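Side-chain contacts in 2-oxoglutarate dehydrogenase E3 component (Thermus thermophilus, PDB 2YQU), which probably catalyses the NAD(+)-dependent reoxidation of protein-bound dihydrolipoyl groups, working with a bound FAD and a redox-active disulfide: residues A[75-80]-A[184-189]; A[159-164]-A[180-185]; A[351-356]-A[363-368]. All coordinates share one frame; numbering follows the deposited sequence.

Contact 1. Residues A[75-80]-A[184-189]; sequences LDLPAL and VVWHRL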
loop_
_atom_site.group_PDB
_atom_site.type_symbol
_atom_site.label_atom_id
_atom_site.label_comp_id
_atom_site.label_asym_id
_atom_site.label_seq_id
_atom_site.Cartn_x
_atom_site.Cartn_y
_atom_site.Cartn_z
ATOM N N LEU A 75 15.441 13.182 19.961
ATOM C CA LEU A 75 14.187 13.859 19.683
ATOM C C LEU A 75 14.426 15.361 19.631
ATOM O O LEU A 75 15.140 15.925 20.472
ATOM C CB LEU A 75 13.142 13.516 20.754
ATOM C CG LEU A 75 11.885 14.395 20.790
ATOM C CD1 LEU A 75 11.043 14.217 19.528
ATOM C CD2 LEU A 75 11.067 14.087 22.028
ATOM N N ASP A 76 13.842 15.988 18.614
ATOM C CA ASP A 76 13.827 17.430 18.441
ATOM C C ASP A 76 12.351 17.816 18.457
ATOM O O ASP A 76 11.718 17.935 17.409
ATOM C CB ASP A 76 14.517 17.793 17.113
ATOM C CG ASP A 76 14.628 19.286 16.880
ATOM O OD1 ASP A 76 13.950 20.070 17.571
ATOM O OD2 ASP A 76 15.357 19.773 15.987
ATOM N N LEU A 77 11.801 17.983 19.658
ATOM C CA LEU A 77 10.362 18.197 19.815
ATOM C C LEU A 77 9.830 19.442 19.099
ATOM O O LEU A 77 8.777 19.350 18.463
ATOM C CB LEU A 77 9.951 18.198 21.291
ATOM C CG LEU A 77 8.452 18.113 21.588
ATOM C CD1 LEU A 77 7.766 16.990 20.817
ATOM C CD2 LEU A 77 8.241 17.938 23.088
ATOM N N PRO A 78 10.529 20.584 19.167
ATOM C CA PRO A 78 10.107 21.771 18.407
ATOM C C PRO A 78 10.013 21.498 16.905
ATOM O O PRO A 78 9.054 21.941 16.281
ATOM C CB PRO A 78 11.207 22.805 18.696
ATOM C CG PRO A 78 11.881 22.335 19.934
ATOM C CD PRO A 78 11.731 20.854 19.979
ATOM N N ALA A 79 10.978 20.759 16.357
ATOM C CA ALA A 79 10.983 20.421 14.932
ATOM C C ALA A 79 9.865 19.431 14.596
ATOM O O ALA A 79 9.247 19.543 13.549
ATOM C CB ALA A 79 12.337 19.857 14.517
ATOM N N LEU A 80 9.606 18.483 15.499
ATOM C CA LEU A 80 8.537 17.497 15.339
ATOM C C LEU A 80 7.179 18.195 15.288
ATOM O O LEU A 80 6.359 17.915 14.417
ATOM C CB LEU A 80 8.558 16.479 16.490
ATOM C CG LEU A 80 7.664 15.238 16.327
ATOM C CD1 LEU A 80 8.357 14.220 15.459
ATOM C CD2 LEU A 80 7.300 14.624 17.671
ATOM N N VAL A 184 0.891 5.478 21.555
ATOM C CA VAL A 184 2.052 4.996 20.806
ATOM C C VAL A 184 2.988 6.153 20.424
ATOM O O VAL A 184 4.198 6.016 20.520
ATOM C CB VAL A 184 1.617 4.197 19.553
ATOM C CG1 VAL A 184 2.768 4.036 18.545
ATOM C CG2 VAL A 184 1.078 2.835 19.961
ATOM N N VAL A 185 2.429 7.294 20.020
ATOM C CA VAL A 185 3.239 8.448 19.644
ATOM C C VAL A 185 4.220 8.786 20.771
ATOM O O VAL A 185 5.405 8.951 20.530
ATOM C CB VAL A 185 2.357 9.682 19.344
ATOM C CG1 VAL A 185 3.173 10.973 19.379
ATOM C CG2 VAL A 185 1.669 9.533 17.995
ATOM N N TRP A 186 3.707 8.880 21.995
ATOM C CA TRP A 186 4.516 9.334 23.126
ATOM C C TRP A 186 5.382 8.209 23.682
ATOM O O TRP A 186 6.500 8.459 24.155
ATOM C CB TRP A 186 3.622 10.000 24.185
ATOM C CG TRP A 186 3.034 11.271 23.645
ATOM C CD1 TRP A 186 1.742 11.477 23.258
ATOM C CD2 TRP A 186 3.736 12.479 23.347
ATOM N NE1 TRP A 186 1.591 12.753 22.773
ATOM C CE2 TRP A 186 2.802 13.389 22.813
ATOM C CE3 TRP A 186 5.064 12.896 23.497
ATOM C CZ2 TRP A 186 3.153 14.688 22.429
ATOM C CZ3 TRP A 186 5.414 14.184 23.112
ATOM C CH2 TRP A 186 4.461 15.066 22.586
ATOM N N HIS A 187 4.903 6.970 23.573
ATOM C CA HIS A 187 5.701 5.803 23.941
ATOM C C HIS A 187 6.985 5.732 23.103
ATOM O O HIS A 187 8.068 5.448 23.621
ATOM C CB HIS A 187 4.899 4.519 23.776
ATOM C CG HIS A 187 5.732 3.283 23.888
ATOM N ND1 HIS A 187 6.312 2.884 25.072
ATOM C CD2 HIS A 187 6.129 2.390 22.953
ATOM C CE1 HIS A 187 7.013 1.782 24.864
ATOM N NE2 HIS A 187 6.917 1.462 23.587
ATOM N N ARG A 188 6.855 6.005 21.808
ATOM C CA ARG A 188 8.003 6.024 20.908
ATOM C C ARG A 188 9.051 7.057 21.310
ATOM O O ARG A 188 10.226 6.896 20.999
ATOM C CB ARG A 188 7.549 6.328 19.490
ATOM C CG ARG A 188 6.805 5.217 18.847
ATOM C CD ARG A 188 6.093 5.658 17.592
ATOM N NE ARG A 188 5.526 4.525 16.874
ATOM C CZ ARG A 188 4.775 4.645 15.787
ATOM N NH1 ARG A 188 4.530 5.839 15.269
ATOM N NH2 ARG A 188 4.292 3.555 15.198
ATOM N N LEU A 189 8.613 8.130 21.962
ATOM C CA LEU A 189 9.501 9.214 22.371
ATOM C C LEU A 189 10.014 9.065 23.810
ATOM O O LEU A 189 10.699 9.955 24.320
ATOM C CB LEU A 189 8.783 10.556 22.192
ATOM C CG LEU A 189 8.332 10.843 20.750
ATOM C CD1 LEU A 189 7.674 12.197 20.656
ATOM C CD2 LEU A 189 9.492 10.751 19.760
#
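At the C-terminal end of helix 177-188, the helix that follows the GxGxxG turn of the probable NAD(+)-binding Rossmann unit, Trp-186 and Leu-189 meet Leu-75, at the end of strand 68-75, and Leu-77 and Leu-80 in the first turn of helix 77-102. The contact is apolar and centred on Leu-189. Its CD2 lies 3.8 Å from CD1 of Leu-75, where the two side chains cross at about a right angle. The other methyl, CD1 of Leu-189, is 4.1 Å from both CD1 and CD2 of Leu-75. It also meets Leu-80 tip to tip, 3.9 Å from that residue's CD2. Leu-75 has CG anti to the backbone N (chi1 166°), which carries both its methyls over to Leu-189. Beside this trio, CD1 of Leu-77 comes obliquely to the six-membered end of the Trp-186 indole, 4.2 Å from CH2. The indole is held through NE1 of its five-membered ring, which donates to the carbonyl oxygen of Ala-160, while CG1 of Val-185 lies over the rim of one face. On the partner side, Asp-76 is the N-cap of helix 77-102, its OD1 accepting from Ala-79 N at 3.3 Å from above the carboxylate plane. Leu-66 and Gly-67 of the second subunit pack on Leu-80 and Leu-75, so the dimer partner borders the contact. Joining the C-terminal end of helix 177-188 to the strand-to-helix turn at 75-80, the arrangement is plain helix-end packing on the periphery of a beta-alpha-beta Rossmann fold.

Contact 2. Residues A[159-164]-A[180-185]; sequences EALSFP and LELGVV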
loop_
_atom_site.group_PDB
_atom_site.type_symbol
_atom_site.label_atom_id
_atom_site.label_comp_id
_atom_site.label_asym_id
_atom_site.label_seq_id
_atom_site.Cartn_x
_atom_site.Cartn_y
_atom_site.Cartn_z
ATOM N N GLU A 159 -4.895 18.279 23.180
ATOM C CA GLU A 159 -3.736 18.694 23.959
ATOM C C GLU A 159 -2.651 17.629 23.894
ATOM O O GLU A 159 -1.464 17.936 23.985
ATOM C CB GLU A 159 -4.136 18.950 25.409
ATOM C CG GLU A 159 -5.048 20.148 25.591
ATOM C CD GLU A 159 -6.503 19.904 25.203
ATOM O OE1 GLU A 159 -7.142 20.825 24.643
ATOM O OE2 GLU A 159 -7.036 18.816 25.476
ATOM N N ALA A 160 -3.067 16.382 23.707
ATOM C CA ALA A 160 -2.126 15.275 23.578
ATOM C C ALA A 160 -1.342 15.313 22.264
ATOM O O ALA A 160 -0.333 14.634 22.132
ATOM C CB ALA A 160 -2.838 13.951 23.726
ATOM N N LEU A 161 -1.805 16.092 21.296
ATOM C CA LEU A 161 -1.057 16.325 20.059
ATOM C C LEU A 161 0.078 17.340 20.226
ATOM O O LEU A 161 0.900 17.500 19.314
ATOM C CB LEU A 161 -1.994 16.827 18.965
ATOM C CG LEU A 161 -3.075 15.851 18.502
ATOM C CD1 LEU A 161 -4.191 16.611 17.796
ATOM C CD2 LEU A 161 -2.463 14.799 17.596
ATOM N N SER A 162 0.127 18.005 21.383
ATOM C CA SER A 162 0.959 19.190 21.578
ATOM C C SER A 162 1.580 19.279 22.974
ATOM O O SER A 162 1.803 20.383 23.470
ATOM C CB SER A 162 0.122 20.458 21.354
ATOM O OG SER A 162 -0.494 20.454 20.079
ATOM N N PHE A 163 1.853 18.149 23.617
ATOM C CA PHE A 163 2.527 18.196 24.919
ATOM C C PHE A 163 3.828 19.000 24.761
ATOM O O PHE A 163 4.573 18.791 23.799
ATOM C CB PHE A 163 2.849 16.800 25.461
ATOM C CG PHE A 163 1.647 16.012 25.944
ATOM C CD1 PHE A 163 1.564 14.647 25.692
ATOM C CD2 PHE A 163 0.629 16.607 26.678
ATOM C CE1 PHE A 163 0.481 13.896 26.131
ATOM C CE2 PHE A 163 -0.457 15.864 27.120
ATOM C CZ PHE A 163 -0.527 14.501 26.854
ATOM N N PRO A 164 4.092 19.924 25.688
ATOM C CA PRO A 164 5.308 20.758 25.639
ATOM C C PRO A 164 6.625 20.016 25.961
ATOM O O PRO A 164 7.708 20.557 25.725
ATOM C CB PRO A 164 5.020 21.857 26.674
ATOM C CG PRO A 164 4.026 21.254 27.625
ATOM C CD PRO A 164 3.233 20.258 26.840
ATOM N N LEU A 180 -5.045 4.959 21.612
ATOM C CA LEU A 180 -3.977 4.006 21.343
ATOM C C LEU A 180 -2.928 4.630 20.433
ATOM O O LEU A 180 -1.727 4.528 20.688
ATOM C CB LEU A 180 -4.564 2.752 20.700
ATOM C CG LEU A 180 -3.716 1.489 20.689
ATOM C CD1 LEU A 180 -3.177 1.142 22.082
ATOM C CD2 LEU A 180 -4.556 0.351 20.120
ATOM N N GLU A 181 -3.385 5.276 19.366
ATOM C CA GLU A 181 -2.490 6.009 18.474
ATOM C C GLU A 181 -1.651 7.042 19.215
ATOM O O GLU A 181 -0.438 7.096 19.042
ATOM C CB GLU A 181 -3.275 6.697 17.364
ATOM C CG GLU A 181 -3.733 5.747 16.268
ATOM C CD GLU A 181 -4.442 6.443 15.121
ATOM O OE1 GLU A 181 -4.648 5.794 14.074
ATOM O OE2 GLU A 181 -4.792 7.637 15.250
ATOM N N LEU A 182 -2.291 7.865 20.040
ATOM C CA LEU A 182 -1.571 8.910 20.764
ATOM C C LEU A 182 -0.682 8.328 21.871
ATOM O O LEU A 182 0.402 8.860 22.142
ATOM C CB LEU A 182 -2.545 9.980 21.292
ATOM C CG LEU A 182 -3.304 10.728 20.189
ATOM C CD1 LEU A 182 -4.376 11.661 20.767
ATOM C CD2 LEU A 182 -2.370 11.501 19.295
ATOM N N GLY A 183 -1.116 7.215 22.461
ATOM C CA GLY A 183 -0.310 6.464 23.409
ATOM C C GLY A 183 0.995 6.038 22.759
ATOM O O GLY A 183 2.070 6.241 23.322
ATOM N N VAL A 184 0.891 5.478 21.555
ATOM C CA VAL A 184 2.052 4.996 20.806
ATOM C C VAL A 184 2.988 6.153 20.424
ATOM O O VAL A 184 4.198 6.016 20.520
ATOM C CB VAL A 184 1.617 4.197 19.553
ATOM C CG1 VAL A 184 2.768 4.036 18.545
ATOM C CG2 VAL A 184 1.078 2.835 19.961
ATOM N N VAL A 185 2.429 7.294 20.020
ATOM C CA VAL A 185 3.239 8.448 19.644
ATOM C C VAL A 185 4.220 8.786 20.771
ATOM O O VAL A 185 5.405 8.951 20.530
ATOM C CB VAL A 185 2.357 9.682 19.344
ATOM C CG1 VAL A 185 3.173 10.973 19.379
ATOM C CG2 VAL A 185 1.669 9.533 17.995
#
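Leu-182 spreads its two methyls over Ala-160 and Leu-161, one for each. CD1 of Leu-182 lies 4.0 Å from CB of Ala-160, and CD2 of Leu-182 comes to 3.7 Å from CD2 of Leu-161. The leucines cross obliquely, branch against branch, and all three residues are buried. Leu-182 holds CG anti to its own carbonyl carbon (chi1 -62°), and this turns the fork out from helix 177-188 toward the chain at 160-161. The contact is made of carbon alone; its positions are set by the backbone and by neighbours one shell out. Within 159-164 the chain turns, with Ser-162 N donating to Glu-159 O at 3.1 Å. The turn folds Phe-163 back so that CA of Ala-160 sits 3.7 Å above the plane of its ring, toward the rim. The carbonyl oxygen of Leu-161 accepts from NZ of Lys-84, a second hold on this turn. On the helix, Val-184 N bonds to Leu-180 O and Val-185 N to Glu-181 O, a regular alpha-helical pattern. Glu-181, just before Leu-182, has both carboxylate oxygens engaged: OE2 in a salt bridge with Lys-49, a residue that binds FAD, and OE1 as acceptor for Tyr-341 N. Helix 177-188 follows the probable Rossmann-type GxGxxG turn, and Glu-181 also belongs to the NAD(+) site, though no NAD(+) is bound to this chain. The side chain of Leu-182 comes to about 4 Å from the flavin cofactor and so links this apolar packing to the FAD site. Around it, Leu-257 of strand 255-258 touches both Ala-160 and Leu-182, and Pro-47 and Leu-51 of helix 45-63 pack on Leu-161.

Contact 3. Residues A[351-356]-A[363-368]; sequences YTEEEL and YKVGKF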
loop_
_atom_site.group_PDB
_atom_site.type_symbol
_atom_site.label_atom_id
_atom_site.label_comp_id
_atom_site.label_asym_id
_atom_site.label_seq_id
_atom_site.Cartn_x
_atom_site.Cartn_y
_atom_site.Cartn_z
ATOM N N TYR A 351 -17.717 -6.932 7.247
ATOM C CA TYR A 351 -18.176 -7.540 8.489
ATOM C C TYR A 351 -17.056 -8.278 9.209
ATOM O O TYR A 351 -16.206 -8.907 8.573
ATOM C CB TYR A 351 -19.324 -8.519 8.209
ATOM C CG TYR A 351 -20.636 -7.849 7.844
ATOM C CD1 TYR A 351 -21.316 -8.189 6.676
ATOM C CD2 TYR A 351 -21.196 -6.882 8.672
ATOM C CE1 TYR A 351 -22.520 -7.579 6.347
ATOM C CE2 TYR A 351 -22.392 -6.265 8.353
ATOM C CZ TYR A 351 -23.051 -6.621 7.193
ATOM O OH TYR A 351 -24.240 -6.000 6.879
ATOM N N THR A 352 -17.075 -8.208 10.539
ATOM C CA THR A 352 -16.227 -9.055 11.365
ATOM C C THR A 352 -16.838 -10.435 11.473
ATOM O O THR A 352 -18.006 -10.624 11.168
ATOM C CB THR A 352 -16.058 -8.482 12.786
ATOM O OG1 THR A 352 -17.334 -8.439 13.434
ATOM C CG2 THR A 352 -15.566 -7.026 12.776
ATOM N N GLU A 353 -16.032 -11.396 11.911
ATOM C CA GLU A 353 -16.528 -12.720 12.263
ATOM C C GLU A 353 -17.662 -12.627 13.289
ATOM O O GLU A 353 -18.636 -13.356 13.189
ATOM C CB GLU A 353 -15.396 -13.591 12.812
ATOM C CG GLU A 353 -14.389 -14.008 11.757
ATOM C CD GLU A 353 -13.687 -15.296 12.104
ATOM O OE1 GLU A 353 -14.394 -16.277 12.433
ATOM O OE2 GLU A 353 -12.438 -15.328 12.031
ATOM N N GLU A 354 -17.543 -11.697 14.233
ATOM C CA GLU A 354 -18.548 -11.498 15.288
ATOM C C GLU A 354 -19.889 -11.095 14.690
ATOM O O GLU A 354 -20.929 -11.630 15.076
ATOM C CB GLU A 354 -18.086 -10.443 16.300
ATOM C CG GLU A 354 -16.986 -10.919 17.239
ATOM C CD GLU A 354 -15.675 -11.150 16.513
ATOM O OE1 GLU A 354 -15.141 -10.169 15.951
ATOM O OE2 GLU A 354 -15.202 -12.312 16.473
ATOM N N GLU A 355 -19.852 -10.173 13.729
ATOM C CA GLU A 355 -21.062 -9.702 13.064
ATOM C C GLU A 355 -21.684 -10.796 12.197
ATOM O O GLU A 355 -22.897 -10.946 12.189
ATOM C CB GLU A 355 -20.782 -8.440 12.241
ATOM C CG GLU A 355 -20.478 -7.227 13.110
ATOM C CD GLU A 355 -19.950 -6.033 12.339
ATOM O OE1 GLU A 355 -20.427 -4.909 12.590
ATOM O OE2 GLU A 355 -19.058 -6.200 11.487
ATOM N N LEU A 356 -20.862 -11.570 11.490
ATOM C CA LEU A 356 -21.366 -12.661 10.660
ATOM C C LEU A 356 -22.047 -13.731 11.514
ATOM O O LEU A 356 -23.133 -14.188 11.175
ATOM C CB LEU A 356 -20.233 -13.299 9.839
ATOM C CG LEU A 356 -19.525 -12.400 8.815
ATOM C CD1 LEU A 356 -18.518 -13.202 8.005
ATOM C CD2 LEU A 356 -20.519 -11.702 7.899
ATOM N N TYR A 363 -19.824 -18.735 6.631
ATOM C CA TYR A 363 -18.639 -18.213 5.956
ATOM C C TYR A 363 -17.420 -19.125 6.032
ATOM O O TYR A 363 -17.350 -20.059 6.849
ATOM C CB TYR A 363 -18.287 -16.813 6.491
ATOM C CG TYR A 363 -17.903 -16.780 7.955
ATOM C CD1 TYR A 363 -16.573 -16.730 8.343
ATOM C CD2 TYR A 363 -18.875 -16.795 8.948
ATOM C CE1 TYR A 363 -16.215 -16.707 9.683
ATOM C CE2 TYR A 363 -18.535 -16.772 10.291
ATOM C CZ TYR A 363 -17.202 -16.722 10.656
ATOM O OH TYR A 363 -16.848 -16.694 11.987
ATOM N N LYS A 364 -16.467 -18.837 5.151
ATOM C CA LYS A 364 -15.158 -19.471 5.139
ATOM C C LYS A 364 -14.107 -18.434 5.522
ATOM O O LYS A 364 -14.243 -17.248 5.205
ATOM C CB LYS A 364 -14.839 -20.039 3.758
ATOM C CG LYS A 364 -16.011 -20.718 3.070
ATOM C CD LYS A 364 -15.689 -21.110 1.634
ATOM C CE LYS A 364 -15.850 -19.940 0.670
ATOM N NZ LYS A 364 -15.533 -20.308 -0.736
ATOM N N VAL A 365 -13.068 -18.899 6.202
ATOM C CA VAL A 365 -11.971 -18.061 6.656
ATOM C C VAL A 365 -10.720 -18.431 5.869
ATOM O O VAL A 365 -10.356 -19.610 5.779
ATOM C CB VAL A 365 -11.723 -18.265 8.164
ATOM C CG1 VAL A 365 -10.468 -17.538 8.622
ATOM C CG2 VAL A 365 -12.948 -17.808 8.978
ATOM N N GLY A 366 -10.081 -17.420 5.287
ATOM C CA GLY A 366 -8.785 -17.565 4.651
ATOM C C GLY A 366 -7.804 -16.635 5.339
ATOM O O GLY A 366 -8.095 -15.466 5.530
ATOM N N LYS A 367 -6.639 -17.147 5.706
ATOM C CA LYS A 367 -5.671 -16.377 6.466
ATOM C C LYS A 367 -4.262 -16.640 5.947
ATOM O O LYS A 367 -3.866 -17.791 5.752
ATOM C CB LYS A 367 -5.777 -16.733 7.953
ATOM C CG LYS A 367 -4.933 -15.887 8.871
ATOM C CD LYS A 367 -5.425 -16.021 10.310
ATOM C CE LYS A 367 -4.326 -15.764 11.312
ATOM N NZ LYS A 367 -4.804 -16.043 12.701
ATOM N N PHE A 368 -3.520 -15.561 5.707
ATOM C CA PHE A 368 -2.129 -15.646 5.288
ATOM C C PHE A 368 -1.269 -14.756 6.188
ATOM O O PHE A 368 -1.577 -13.572 6.381
ATOM C CB PHE A 368 -1.984 -15.238 3.826
ATOM C CG PHE A 368 -0.693 -15.664 3.219
ATOM C CD1 PHE A 368 -0.527 -16.968 2.772
ATOM C CD2 PHE A 368 0.371 -14.777 3.108
ATOM C CE1 PHE A 368 0.665 -17.367 2.218
ATOM C CE2 PHE A 368 1.563 -15.173 2.533
ATOM C CZ PHE A 368 1.714 -16.472 2.096
#
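The hydroxyl of Tyr-363 donates to OE1 of Glu-353 across a short 2.5 Å, meeting that oxygen on its anti side and 16° out of the carboxylate plane. OE1 lies at the edge of the ring, in its plane, while the carboxylate is turned 74° against the ring. The other oxygen, OE2, forms a salt bridge with Lys-387, so each oxygen has a partner and the lysine probably helps keep the group ionised. Over one face of the same ring lies CD1 of Leu-356, 3.9 Å from the centroid, in a CH-pi contact. Tyr-363 places CG between its backbone N and carbonyl carbon (chi1 64°), which turns the ring up against helix 353-359. The contact thus lays that helix over strand 363-369, an outermost strand, within this chain, of the antiparallel sheet of the dimerisation domain, with Leu-389 of adjacent strand 385-391 and Leu-398 of strand 397-404 touching Leu-356. A phenylalanine in place of Tyr-363 would probably keep the packing under Leu-356 but leave Glu-353 OE1 without its hydroxyl mate and the carboxylate freer to turn. Farther along the strand, CG2 of Val-365 comes 4.0 Å from OE2 of Glu-353. The helix start is fixed by a capping box: Glu-355 N donates to OG1 of Thr-352 at 3.1 Å, and Thr-352 N to OE2 of Glu-355 at 3.0 Å.

Overall arrangement
Contacts 1 and 2 are neighbours, their centres 9 Å apart, and both draw on helix 177-188, sharing Val-184 and Val-185. They also touch directly: CE2 of Trp-186 lies 3.4 Å from CD1 of Phe-163, and CD2 of Leu-77 lies 3.8 Å from the carbonyl oxygen of Pro-164. Contact 2 is the nearer to the cofactor, whereas in contact 1 the side chain of Trp-186 is about 10 Å from the FAD. Contact 3 belongs to the dimerisation domain, away from the annotated sites; its centre is 37 Å from that of contact 1 and 33 Å from that of contact 2, with nearest atoms about 20 and 15 Å apart.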